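Local coordinates for protein Ent-copalyl diphosphate synthase (Streptomyces platensis, PDB 5BP8) that is an all-helical class II-type terpene cyclase related in part to the C-terminal domain of squalene-hopene cyclases, at residues A18-P23 against A282-S287; V260-A265 against S307-A312; D22-V27 against A210-G215; W266-L271 against A318-T323. All coordinates share one frame; numbering follows the deposited sequence.

In the fold
Helix 260-274 meets helix 307-319 in both contact 2 and contact 4, and the chemistry changes along it. Contact 2, wholly buried, is close packing with no hydrogen bond across it; contact 4, farther from the centre and partly buried, adds an amide pair, a water and a histidine ring. Contacts 1 and 3, both partly buried, start from the same N-terminal chain, Asp22 and Pro23 belonging to both. The first sets aliphatic groups against helix 282-291, whereas the second is a proline-to-indole CH-pi contact between loops. Glu263, from contact 2, bonds to the backbone of Leu26 in contact 3.

Contact 1: residues A18-P23 against A282-S287; sequences ATVADP and AALLDS
Val20 lays its two methyl groups over neighbouring residues of the helix opposite, one on Leu284 and the other on Ala283. The branch beside its own backbone N, CG2, does the closer work and meets Leu284 CD2 at 3.6 Å. CG1, anti to that nitrogen (chi1 166°), is aimed instead at the short side chain of Ala283, and its distance to Ala283 CB is 4.2 Å. Leu284 answers with its far end: although its first bond does not point at the partner, its end comes nearer, and CD2 also lies 3.9 Å from Val20 CA.

Here the last turn of the N-terminal helix 7-20 docks on helix 282-291, a junction of residues more than 250 positions apart within the all-helical fold of a terpene cyclase. Thr19 also joins. The threonine and leucine side chains cross at about a right angle, with Thr19 CG2 4.1 Å from Leu284 CD2, while the threonine hydroxyl turns back to the carbonyl of Leu15 in its own helix. Helix 260-274 adds further contacts, where Glu263 touches Thr19 and Gln264 touches Leu284; Pro281 lies against Val20.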
loop_
_atom_site.group_PDB
_atom_site.type_symbol
_atom_site.label_atom_id
_atom_site.label_comp_id
_atom_site.label_asym_id
_atom_site.label_seq_id
_atom_site.Cartn_x
_atom_site.Cartn_y
_atom_site.Cartn_z
ATOM N N ALA A 18 7.200 -1.391 -20.175
ATOM C CA ALA A 18 7.997 -1.140 -18.981
ATOM C C ALA A 18 7.548 -2.071 -17.854
ATOM O O ALA A 18 8.384 -2.574 -17.110
ATOM C CB ALA A 18 7.893 0.302 -18.549
ATOM N N THR A 19 6.243 -2.294 -17.758
ATOM C CA THR A 19 5.693 -3.209 -16.789
ATOM C C THR A 19 6.170 -4.637 -17.026
ATOM O O THR A 19 6.606 -5.331 -16.095
ATOM C CB THR A 19 4.162 -3.114 -16.768
ATOM O OG1 THR A 19 3.776 -1.740 -16.574
ATOM C CG2 THR A 19 3.600 -3.970 -15.651
ATOM N N VAL A 20 6.156 -5.081 -18.286
ATOM C CA VAL A 20 6.706 -6.383 -18.619
ATOM C C VAL A 20 8.158 -6.517 -18.155
ATOM O O VAL A 20 8.572 -7.558 -17.656
ATOM C CB VAL A 20 6.635 -6.647 -20.156
ATOM C CG1 VAL A 20 7.506 -7.823 -20.539
ATOM C CG2 VAL A 20 5.200 -6.893 -20.566
ATOM N N ALA A 21 8.934 -5.460 -18.333
ATOM C CA ALA A 21 10.362 -5.524 -18.054
ATOM C C ALA A 21 10.657 -5.419 -16.554
ATOM O O ALA A 21 11.808 -5.530 -16.157
ATOM C CB ALA A 21 11.081 -4.418 -18.795
ATOM N N ASP A 22 9.621 -5.221 -15.739
ATOM C CA ASP A 22 9.791 -5.078 -14.290
ATOM C C ASP A 22 9.063 -6.207 -13.531
ATOM O O ASP A 22 7.878 -6.106 -13.208
ATOM C CB ASP A 22 9.309 -3.700 -13.840
ATOM C CG ASP A 22 9.466 -3.478 -12.327
ATOM O OD1 ASP A 22 10.173 -4.286 -11.674
ATOM O OD2 ASP A 22 8.895 -2.484 -11.811
ATOM N N PRO A 23 9.778 -7.293 -13.253
ATOM C CA PRO A 23 9.161 -8.419 -12.565
ATOM C C PRO A 23 8.919 -8.171 -11.068
ATOM O O PRO A 23 8.323 -9.023 -10.381
ATOM C CB PRO A 23 10.168 -9.543 -12.774
ATOM C CG PRO A 23 11.482 -8.850 -12.797
ATOM C CD PRO A 23 11.213 -7.538 -13.519
ATOM N N ALA A 282 1.516 -10.579 -24.132
ATOM C CA ALA A 282 1.199 -11.907 -23.636
ATOM C C ALA A 282 1.882 -12.207 -22.313
ATOM O O ALA A 282 1.330 -12.934 -21.502
ATOM C CB ALA A 282 1.600 -12.953 -24.668
ATOM N N ALA A 283 3.093 -11.687 -22.115
ATOM C CA ALA A 283 3.847 -11.953 -20.910
ATOM C C ALA A 283 3.089 -11.508 -19.657
ATOM O O ALA A 283 3.209 -12.167 -18.625
ATOM C CB ALA A 283 5.231 -11.294 -20.953
ATOM N N LEU A 284 2.321 -10.417 -19.728
ATOM C CA LEU A 284 1.572 -9.974 -18.542
ATOM C C LEU A 284 0.456 -10.952 -18.252
ATOM O O LEU A 284 0.245 -11.332 -17.105
ATOM C CB LEU A 284 0.978 -8.574 -18.696
ATOM C CG LEU A 284 1.986 -7.433 -18.817
ATOM C CD1 LEU A 284 1.249 -6.110 -18.806
ATOM C CD2 LEU A 284 3.044 -7.492 -17.726
ATOM N N LEU A 285 -0.255 -11.366 -19.304
ATOM C CA LEU A 285 -1.411 -12.220 -19.125
ATOM C C LEU A 285 -0.941 -13.597 -18.694
ATOM O O LEU A 285 -1.575 -14.227 -17.840
ATOM C CB LEU A 285 -2.257 -12.294 -20.405
ATOM C CG LEU A 285 -2.690 -10.972 -21.046
ATOM C CD1 LEU A 285 -3.469 -11.189 -22.337
ATOM C CD2 LEU A 285 -3.518 -10.153 -20.083
ATOM N N ASP A 286 0.181 -14.062 -19.249
ATOM C CA ASP A 286 0.769 -15.339 -18.806
ATOM C C ASP A 286 1.178 -15.358 -17.336
ATOM O O ASP A 286 0.954 -16.369 -16.656
ATOM C CB ASP A 286 1.994 -15.718 -19.638
ATOM C CG ASP A 286 1.660 -16.035 -21.086
ATOM O OD1 ASP A 286 0.496 -16.325 -21.424
ATOM O OD2 ASP A 286 2.610 -15.991 -21.882
ATOM N N SER A 287 1.808 -14.272 -16.869
ATOM C CA SER A 287 2.200 -14.116 -15.439
ATOM C C SER A 287 0.975 -14.248 -14.551
ATOM O O SER A 287 0.967 -14.996 -13.586
ATOM C CB SER A 287 2.844 -12.739 -15.198
ATOM O OG SER A 287 2.996 -12.457 -13.814
#

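Contact 2: residues V260-A265 against S307-A312; sequences VYFEQA and SDDTAA
Ala265 and Ala312 meet methyl to methyl where the two helices come close. Their CA atoms are 5.8 Å apart, and both side chains point into the interface, so that Ala265 CB stands 4.0 Å from Ala312 CB. The methyl of Ala265 also rests on the backbone of the partner, with CB 3.8 Å from Ala312 O.

One turn earlier the same closeness recurs with different groups. Asp309 leans across from helix 307-319, its CG beside its own backbone N (chi1 -72°), a torsion that swings the carboxylate toward helix 260-274. There OD1 settles against the root of Phe262, 3.6 Å from Phe262 CB and 3.8 Å from Phe262 CA. It approaches the aromatic ring obliquely, and the ring and carboxylate planes are 68° apart. Phe262, with CG anti to its backbone N, carries its ring to one side of the acid, where it meets Trp266 edge-to-face and also reaches Trp495.

Asp309 closes the sequence Asp306-Ser307-Asp308-Asp309, which matches the DXDD signature of class II terpene cyclases. Within it Asp306 OD2 bonds to the backbone N of Asp309, and Asp308 OD1 to His354 ND1.

Between these two segments the packing is van der Waals, with no hydrogen bond; one turn on, Asn269 ND2 bonds to Ala312 O and ties the same helices together. Across this contact, then, the carboxylate of Asp309 meets hydrocarbon and not a donor, and Trp266 also packs on it.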
loop_
_atom_site.group_PDB
_atom_site.type_symbol
_atom_site.label_atom_id
_atom_site.label_comp_id
_atom_site.label_asym_id
_atom_site.label_seq_id
_atom_site.Cartn_x
_atom_site.Cartn_y
_atom_site.Cartn_z
ATOM N N VAL A 260 4.128 -7.585 -7.975
ATOM C CA VAL A 260 3.942 -7.874 -9.416
ATOM C C VAL A 260 2.483 -8.120 -9.858
ATOM O O VAL A 260 2.024 -7.513 -10.820
ATOM C CB VAL A 260 4.898 -9.003 -9.856
ATOM C CG1 VAL A 260 4.680 -10.304 -9.103
ATOM C CG2 VAL A 260 4.829 -9.233 -11.355
ATOM N N TYR A 261 1.753 -8.987 -9.189
ATOM C CA TYR A 261 0.369 -9.278 -9.637
ATOM C C TYR A 261 -0.595 -8.120 -9.442
ATOM O O TYR A 261 -1.407 -7.799 -10.335
ATOM C CB TYR A 261 -0.155 -10.508 -8.928
ATOM C CG TYR A 261 0.655 -11.790 -9.137
ATOM C CD1 TYR A 261 1.239 -12.094 -10.377
ATOM C CD2 TYR A 261 0.764 -12.740 -8.127
ATOM C CE1 TYR A 261 1.925 -13.278 -10.576
ATOM C CE2 TYR A 261 1.454 -13.915 -8.318
ATOM C CZ TYR A 261 2.008 -14.198 -9.551
ATOM O OH TYR A 261 2.700 -15.384 -9.742
ATOM N N PHE A 262 -0.521 -7.465 -8.283
ATOM C CA PHE A 262 -1.243 -6.210 -8.057
ATOM C C PHE A 262 -0.946 -5.201 -9.181
ATOM O O PHE A 262 -1.861 -4.650 -9.810
ATOM C CB PHE A 262 -0.859 -5.693 -6.649
ATOM C CG PHE A 262 -1.168 -4.239 -6.388
ATOM C CD1 PHE A 262 -2.405 -3.683 -6.675
ATOM C CD2 PHE A 262 -0.253 -3.443 -5.773
ATOM C CE1 PHE A 262 -2.682 -2.335 -6.390
ATOM C CE2 PHE A 262 -0.528 -2.102 -5.485
ATOM C CZ PHE A 262 -1.747 -1.551 -5.802
ATOM N N GLU A 263 0.328 -4.968 -9.460
ATOM C CA GLU A 263 0.668 -3.973 -10.481
ATOM C C GLU A 263 0.160 -4.391 -11.877
ATOM O O GLU A 263 -0.437 -3.569 -12.600
ATOM C CB GLU A 263 2.178 -3.738 -10.511
ATOM C CG GLU A 263 2.601 -2.836 -11.664
ATOM C CD GLU A 263 4.036 -2.407 -11.531
ATOM O OE1 GLU A 263 4.804 -2.751 -12.440
ATOM O OE2 GLU A 263 4.371 -1.707 -10.536
ATOM N N GLN A 264 0.386 -5.652 -12.234
ATOM C CA GLN A 264 -0.026 -6.138 -13.571
ATOM C C GLN A 264 -1.535 -5.961 -13.764
ATOM O O GLN A 264 -1.962 -5.415 -14.785
ATOM C CB GLN A 264 0.374 -7.584 -13.788
ATOM C CG GLN A 264 1.867 -7.745 -13.966
ATOM C CD GLN A 264 2.345 -9.183 -14.091
ATOM O OE1 GLN A 264 1.705 -10.137 -13.632
ATOM N NE2 GLN A 264 3.534 -9.335 -14.653
ATOM N N ALA A 265 -2.325 -6.382 -12.774
ATOM C CA ALA A 265 -3.790 -6.287 -12.882
ATOM C C ALA A 265 -4.285 -4.846 -12.903
ATOM O O ALA A 265 -5.165 -4.480 -13.691
ATOM C CB ALA A 265 -4.439 -7.032 -11.741
ATOM N N SER A 307 -9.132 -11.636 -1.891
ATOM C CA SER A 307 -10.154 -11.500 -2.912
ATOM C C SER A 307 -10.048 -10.222 -3.743
ATOM O O SER A 307 -10.563 -10.175 -4.860
ATOM C CB SER A 307 -11.555 -11.603 -2.315
ATOM O OG SER A 307 -11.879 -10.547 -1.433
ATOM N N ASP A 308 -9.400 -9.185 -3.209
ATOM C CA ASP A 308 -9.264 -7.948 -3.968
ATOM C C ASP A 308 -8.337 -8.187 -5.144
ATOM O O ASP A 308 -8.700 -7.915 -6.297
ATOM C CB ASP A 308 -8.782 -6.813 -3.073
ATOM C CG ASP A 308 -8.868 -5.441 -3.736
ATOM O OD1 ASP A 308 -9.859 -5.180 -4.479
ATOM O OD2 ASP A 308 -7.946 -4.600 -3.456
ATOM N N ASP A 309 -7.132 -8.701 -4.868
ATOM C CA ASP A 309 -6.219 -9.041 -5.910
ATOM C C ASP A 309 -6.796 -10.108 -6.847
ATOM O O ASP A 309 -6.623 -10.014 -8.070
ATOM C CB ASP A 309 -4.887 -9.517 -5.331
ATOM C CG ASP A 309 -4.093 -8.382 -4.735
ATOM O OD1 ASP A 309 -3.796 -7.443 -5.487
ATOM O OD2 ASP A 309 -3.815 -8.414 -3.510
ATOM N N THR A 310 -7.493 -11.084 -6.274
ATOM C CA THR A 310 -8.075 -12.169 -7.081
ATOM C C THR A 310 -9.097 -11.580 -8.065
ATOM O O THR A 310 -9.050 -11.884 -9.261
ATOM C CB THR A 310 -8.721 -13.251 -6.187
ATOM O OG1 THR A 310 -7.707 -13.877 -5.392
ATOM C CG2 THR A 310 -9.383 -14.352 -7.034
ATOM N N ALA A 311 -9.990 -10.728 -7.561
ATOM C CA ALA A 311 -11.035 -10.101 -8.390
ATOM C C ALA A 311 -10.411 -9.216 -9.466
ATOM O O ALA A 311 -10.778 -9.294 -10.627
ATOM C CB ALA A 311 -11.998 -9.310 -7.535
ATOM N N ALA A 312 -9.411 -8.405 -9.098
ATOM C CA ALA A 312 -8.756 -7.542 -10.073
ATOM C C ALA A 312 -8.084 -8.352 -11.179
ATOM O O ALA A 312 -8.077 -7.949 -12.340
ATOM C CB ALA A 312 -7.712 -6.653 -9.408
#

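Contact 3: residues D22-V27 against A210-G215; sequences DPWGLV and APPHNG
Pro212 stands on one face of the Trp24 indole, its CG and CB toward the ring, a CH-pi contact that dominates this meeting of two loops. Pro212 CG sits 3.6 Å from the centroid of the five-membered ring and 10° off its normal. CB follows the indole toward its nitrogen side, with Pro212 CB 3.5 Å from Trp24 NE1. The peptide bond before Pro212 is cis, and Pro212 has the most surface buried of any residue in the contact.

Plain apolar touches widen the contact. Pro23 adds its own ring alongside, its CG 4.2 Å from Pro212 CG. Obliquely to the six-membered ring, His213 CB comes within 4.1 Å of Trp24 CZ3, while the imidazole leads away to stack on His207 and bond through NE2 to the carbonyl of Pro301.

Hydrogen bonds shape the loops without linking them. Asp22 OD1 accepts from the backbone N of Trp24 at 3.1 Å, forming an Asx turn; the N-H arrives from well above the carboxylate plane. The other oxygen, OD2, makes a salt bridge with Arg248.

The loop 22-27 joins helix 7-20 to helix 31-40, and the loop holding residues 210-215 leads to helix 221-228. Helix 237-249 contacts both loops: Val245 and Arg248 touch Trp24, and Tyr241 touches His213. Leu26, later in the first loop, touches helix 504-518.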
loop_
_atom_site.group_PDB
_atom_site.type_symbol
_atom_site.label_atom_id
_atom_site.label_comp_id
_atom_site.label_asym_id
_atom_site.label_seq_id
_atom_site.Cartn_x
_atom_site.Cartn_y
_atom_site.Cartn_z
ATOM N N ASP A 22 9.621 -5.221 -15.739
ATOM C CA ASP A 22 9.791 -5.078 -14.290
ATOM C C ASP A 22 9.063 -6.207 -13.531
ATOM O O ASP A 22 7.878 -6.106 -13.208
ATOM C CB ASP A 22 9.309 -3.700 -13.840
ATOM C CG ASP A 22 9.466 -3.478 -12.327
ATOM O OD1 ASP A 22 10.173 -4.286 -11.674
ATOM O OD2 ASP A 22 8.895 -2.484 -11.811
ATOM N N PRO A 23 9.778 -7.293 -13.253
ATOM C CA PRO A 23 9.161 -8.419 -12.565
ATOM C C PRO A 23 8.919 -8.171 -11.068
ATOM O O PRO A 23 8.323 -9.023 -10.381
ATOM C CB PRO A 23 10.168 -9.543 -12.774
ATOM C CG PRO A 23 11.482 -8.850 -12.797
ATOM C CD PRO A 23 11.213 -7.538 -13.519
ATOM N N TRP A 24 9.376 -7.038 -10.562
ATOM C CA TRP A 24 9.133 -6.686 -9.155
ATOM C C TRP A 24 7.868 -5.841 -8.974
ATOM O O TRP A 24 7.229 -5.893 -7.938
ATOM C CB TRP A 24 10.293 -5.874 -8.619
ATOM C CG TRP A 24 11.632 -6.578 -8.562
ATOM C CD1 TRP A 24 12.502 -6.820 -9.605
ATOM C CD2 TRP A 24 12.242 -7.132 -7.398
ATOM N NE1 TRP A 24 13.633 -7.470 -9.136
ATOM C CE2 TRP A 24 13.498 -7.664 -7.780
ATOM C CE3 TRP A 24 11.870 -7.188 -6.054
ATOM C CZ2 TRP A 24 14.358 -8.258 -6.867
ATOM C CZ3 TRP A 24 12.710 -7.758 -5.161
ATOM C CH2 TRP A 24 13.958 -8.285 -5.553
ATOM N N GLY A 25 7.567 -4.995 -9.949
ATOM C CA GLY A 25 6.651 -3.894 -9.747
ATOM C C GLY A 25 7.400 -2.775 -9.039
ATOM O O GLY A 25 8.464 -3.011 -8.444
ATOM N N LEU A 26 6.879 -1.559 -9.124
ATOM C CA LEU A 26 7.566 -0.395 -8.554
ATOM C C LEU A 26 6.800 0.188 -7.372
ATOM O O LEU A 26 5.655 0.676 -7.506
ATOM C CB LEU A 26 7.831 0.681 -9.615
ATOM C CG LEU A 26 8.474 1.986 -9.141
ATOM C CD1 LEU A 26 9.814 1.739 -8.454
ATOM C CD2 LEU A 26 8.649 2.943 -10.334
ATOM N N VAL A 27 7.435 0.106 -6.206
ATOM C CA VAL A 27 6.964 0.752 -4.980
ATOM C C VAL A 27 8.073 1.651 -4.503
ATOM O O VAL A 27 9.210 1.173 -4.319
ATOM C CB VAL A 27 6.558 -0.260 -3.867
ATOM C CG1 VAL A 27 6.136 0.503 -2.597
ATOM C CG2 VAL A 27 5.404 -1.150 -4.319
ATOM N N ALA A 210 9.811 -18.978 -7.879
ATOM C CA ALA A 210 10.055 -18.033 -8.947
ATOM C C ALA A 210 10.914 -16.835 -8.517
ATOM O O ALA A 210 10.711 -16.263 -7.447
ATOM C CB ALA A 210 8.748 -17.561 -9.571
ATOM N N PRO A 211 11.892 -16.474 -9.353
ATOM C CA PRO A 211 12.494 -15.169 -9.186
ATOM C C PRO A 211 11.421 -14.079 -9.312
ATOM O O PRO A 211 10.319 -14.339 -9.820
ATOM C CB PRO A 211 13.541 -15.105 -10.307
ATOM C CG PRO A 211 13.109 -16.131 -11.306
ATOM C CD PRO A 211 12.501 -17.220 -10.479
ATOM N N PRO A 212 11.740 -12.852 -8.877
ATOM C CA PRO A 212 13.065 -12.375 -8.534
ATOM C C PRO A 212 13.384 -12.256 -7.050
ATOM O O PRO A 212 14.461 -11.759 -6.710
ATOM C CB PRO A 212 13.058 -10.964 -9.129
ATOM C CG PRO A 212 11.658 -10.515 -8.933
ATOM C CD PRO A 212 10.795 -11.736 -9.064
ATOM N N HIS A 213 12.508 -12.748 -6.186
ATOM C CA HIS A 213 12.573 -12.426 -4.762
ATOM C C HIS A 213 12.679 -13.661 -3.885
ATOM O O HIS A 213 12.223 -13.667 -2.751
ATOM C CB HIS A 213 11.373 -11.603 -4.367
ATOM C CG HIS A 213 10.074 -12.267 -4.627
ATOM N ND1 HIS A 213 9.727 -12.787 -5.858
ATOM C CD2 HIS A 213 9.004 -12.441 -3.834
ATOM C CE1 HIS A 213 8.496 -13.261 -5.807
ATOM N NE2 HIS A 213 8.043 -13.079 -4.581
ATOM N N ASN A 214 13.303 -14.728 -4.394
ATOM C CA ASN A 214 13.558 -15.876 -3.518
ATOM C C ASN A 214 14.264 -15.440 -2.237
ATOM O O ASN A 214 15.200 -14.642 -2.268
ATOM C CB ASN A 214 14.398 -16.916 -4.241
ATOM C CG ASN A 214 13.584 -17.742 -5.200
ATOM O OD1 ASN A 214 12.487 -18.176 -4.876
ATOM N ND2 ASN A 214 14.107 -17.956 -6.398
ATOM N N GLY A 215 13.810 -15.982 -1.116
ATOM C CA GLY A 215 14.344 -15.636 0.201
ATOM C C GLY A 215 13.591 -14.541 0.949
ATOM O O GLY A 215 13.764 -14.398 2.169
#

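Contact 4: residues W266-L271 against A318-T323; sequences WVLNSL and AQHGRT
With CG beside its backbone N (chi1 -65°) and its ring turned about the CB-CG bond, His320 presents one ring face to Leu268. Leu268 CD2 covers it, 4.1 Å from the ring centroid and 15° off the normal, as a CH-pi contact displaced toward the rim. The leading edge of the imidazole presses farther in, so that His320 CE1 lies 3.4 Å from the carbonyl O of Leu268. Both ring nitrogens have partners elsewhere, ND1 at the carbonyl of Ala316 and NE2 at the hydroxyl of Tyr278, and together they fix the ring's rotation.

Beside this contact two amides meet. Gln319 extends beyond CG and brings its NE2 to Asn269 OD1 at 2.9 Å, but the hydrogen bond is weak, bent to 123° at the hydrogen. A water reinforces the link: it accepts from Gln319 NE2 at 3.2 Å and donates to the backbone O of Asn269 at 2.7 Å. The amide nitrogen of Asn269 is held separately by the carbonyl of Ala312, which anchors the asparagine against the same helix.

Past Gln319 the chain leaves its helix and turns through Gly321, whose phi is positive. Helices 260-274 and 307-319 run in roughly the same direction, with 282-291, between them in sequence, roughly antiparallel to both, consistent with the alternating helices of an alpha-alpha barrel as in class II terpene cyclases.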
loop_
_atom_site.group_PDB
_atom_site.type_symbol
_atom_site.label_atom_id
_atom_site.label_comp_id
_atom_site.label_asym_id
_atom_site.label_seq_id
_atom_site.Cartn_x
_atom_site.Cartn_y
_atom_site.Cartn_z
ATOM N N TRP A 266 -3.732 -4.023 -12.015
ATOM C CA TRP A 266 -4.169 -2.632 -11.935
ATOM C C TRP A 266 -3.791 -1.856 -13.212
ATOM O O TRP A 266 -4.604 -1.093 -13.741
ATOM C CB TRP A 266 -3.652 -1.939 -10.658
ATOM C CG TRP A 266 -4.642 -1.977 -9.428
ATOM C CD1 TRP A 266 -5.308 -0.906 -8.892
ATOM C CD2 TRP A 266 -5.053 -3.133 -8.635
ATOM N NE1 TRP A 266 -6.073 -1.300 -7.819
ATOM C CE2 TRP A 266 -5.945 -2.654 -7.631
ATOM C CE3 TRP A 266 -4.776 -4.512 -8.693
ATOM C CZ2 TRP A 266 -6.538 -3.509 -6.655
ATOM C CZ3 TRP A 266 -5.342 -5.371 -7.677
ATOM C CH2 TRP A 266 -6.218 -4.862 -6.697
ATOM N N VAL A 267 -2.591 -2.086 -13.730
ATOM C CA VAL A 267 -2.177 -1.479 -14.979
ATOM C C VAL A 267 -3.103 -1.914 -16.116
ATOM O O VAL A 267 -3.611 -1.066 -16.874
ATOM C CB VAL A 267 -0.716 -1.803 -15.340
ATOM C CG1 VAL A 267 -0.417 -1.353 -16.760
ATOM C CG2 VAL A 267 0.246 -1.116 -14.367
ATOM N N LEU A 268 -3.330 -3.222 -16.241
ATOM C CA LEU A 268 -4.228 -3.708 -17.283
ATOM C C LEU A 268 -5.657 -3.173 -17.149
ATOM O O LEU A 268 -6.276 -2.782 -18.154
ATOM C CB LEU A 268 -4.230 -5.233 -17.300
ATOM C CG LEU A 268 -2.966 -5.874 -17.850
ATOM C CD1 LEU A 268 -2.971 -7.353 -17.537
ATOM C CD2 LEU A 268 -2.886 -5.609 -19.354
ATOM N N ASN A 269 -6.190 -3.111 -15.929
ATOM C CA ASN A 269 -7.553 -2.588 -15.742
ATOM C C ASN A 269 -7.672 -1.098 -16.003
ATOM O O ASN A 269 -8.670 -0.637 -16.561
ATOM C CB ASN A 269 -8.139 -2.947 -14.368
ATOM C CG ASN A 269 -8.441 -4.435 -14.245
ATOM O OD1 ASN A 269 -8.800 -5.103 -15.228
ATOM N ND2 ASN A 269 -8.281 -4.970 -13.038
ATOM N N SER A 270 -6.648 -0.339 -15.643
ATOM C CA SER A 270 -6.627 1.077 -15.969
ATOM C C SER A 270 -6.608 1.289 -17.483
ATOM O O SER A 270 -7.373 2.106 -18.003
ATOM C CB SER A 270 -5.415 1.751 -15.324
ATOM O OG SER A 270 -5.616 1.848 -13.923
ATOM N N LEU A 271 -5.755 0.555 -18.182
ATOM C CA LEU A 271 -5.662 0.674 -19.649
ATOM C C LEU A 271 -6.934 0.235 -20.356
ATOM O O LEU A 271 -7.313 0.846 -21.363
ATOM C CB LEU A 271 -4.470 -0.099 -20.189
ATOM C CG LEU A 271 -3.197 0.735 -20.338
ATOM C CD1 LEU A 271 -3.048 1.804 -19.265
ATOM C CD2 LEU A 271 -2.002 -0.194 -20.311
ATOM N N ALA A 318 -9.965 -11.389 -18.013
ATOM C CA ALA A 318 -11.185 -11.491 -18.816
ATOM C C ALA A 318 -11.361 -10.336 -19.786
ATOM O O ALA A 318 -11.842 -10.521 -20.913
ATOM C CB ALA A 318 -12.398 -11.654 -17.921
ATOM N N GLN A 319 -10.960 -9.138 -19.382
ATOM C CA GLN A 319 -11.000 -7.999 -20.291
ATOM C C GLN A 319 -10.004 -8.099 -21.436
ATOM O O GLN A 319 -10.120 -7.361 -22.421
ATOM C CB GLN A 319 -10.788 -6.674 -19.553
ATOM C CG GLN A 319 -11.916 -6.327 -18.627
ATOM C CD GLN A 319 -11.833 -4.912 -18.113
ATOM O OE1 GLN A 319 -12.549 -4.041 -18.588
ATOM N NE2 GLN A 319 -10.950 -4.672 -17.130
ATOM N N HIS A 320 -9.014 -8.960 -21.307
ATOM C CA HIS A 320 -8.006 -9.092 -22.342
ATOM C C HIS A 320 -8.010 -10.480 -22.986
ATOM O O HIS A 320 -6.984 -10.965 -23.436
ATOM C CB HIS A 320 -6.643 -8.713 -21.778
ATOM C CG HIS A 320 -6.566 -7.275 -21.391
ATOM N ND1 HIS A 320 -6.920 -6.824 -20.141
ATOM C CD2 HIS A 320 -6.231 -6.179 -22.102
ATOM C CE1 HIS A 320 -6.792 -5.516 -20.095
ATOM N NE2 HIS A 320 -6.380 -5.098 -21.273
ATOM N N GLY A 321 -9.182 -11.102 -23.006
ATOM C CA GLY A 321 -9.413 -12.311 -23.794
ATOM C C GLY A 321 -9.146 -13.631 -23.102
ATOM O O GLY A 321 -9.129 -14.670 -23.767
ATOM N N ARG A 322 -8.928 -13.614 -21.782
ATOM C CA ARG A 322 -8.650 -14.841 -21.032
ATOM C C ARG A 322 -9.627 -14.974 -19.889
ATOM O O ARG A 322 -9.340 -14.586 -18.742
ATOM C CB ARG A 322 -7.207 -14.885 -20.545
ATOM C CG ARG A 322 -6.210 -14.800 -21.683
ATOM C CD ARG A 322 -4.866 -15.378 -21.338
ATOM N NE ARG A 322 -3.892 -14.980 -22.347
ATOM C CZ ARG A 322 -2.587 -15.229 -22.281
ATOM N NH1 ARG A 322 -2.058 -15.924 -21.282
ATOM N NH2 ARG A 322 -1.799 -14.784 -23.236
ATOM N N THR A 323 -10.807 -15.500 -20.209
ATOM C CA THR A 323 -11.895 -15.589 -19.258
ATOM C C THR A 323 -11.819 -16.855 -18.417
ATOM O O THR A 323 -11.752 -17.963 -18.947
ATOM C CB THR A 323 -13.253 -15.524 -19.972
ATOM O OG1 THR A 323 -13.352 -14.282 -20.668
ATOM C CG2 THR A 323 -14.393 -15.605 -18.986
HETATM O O HOH W 1 -11.110 -1.673 -16.113
#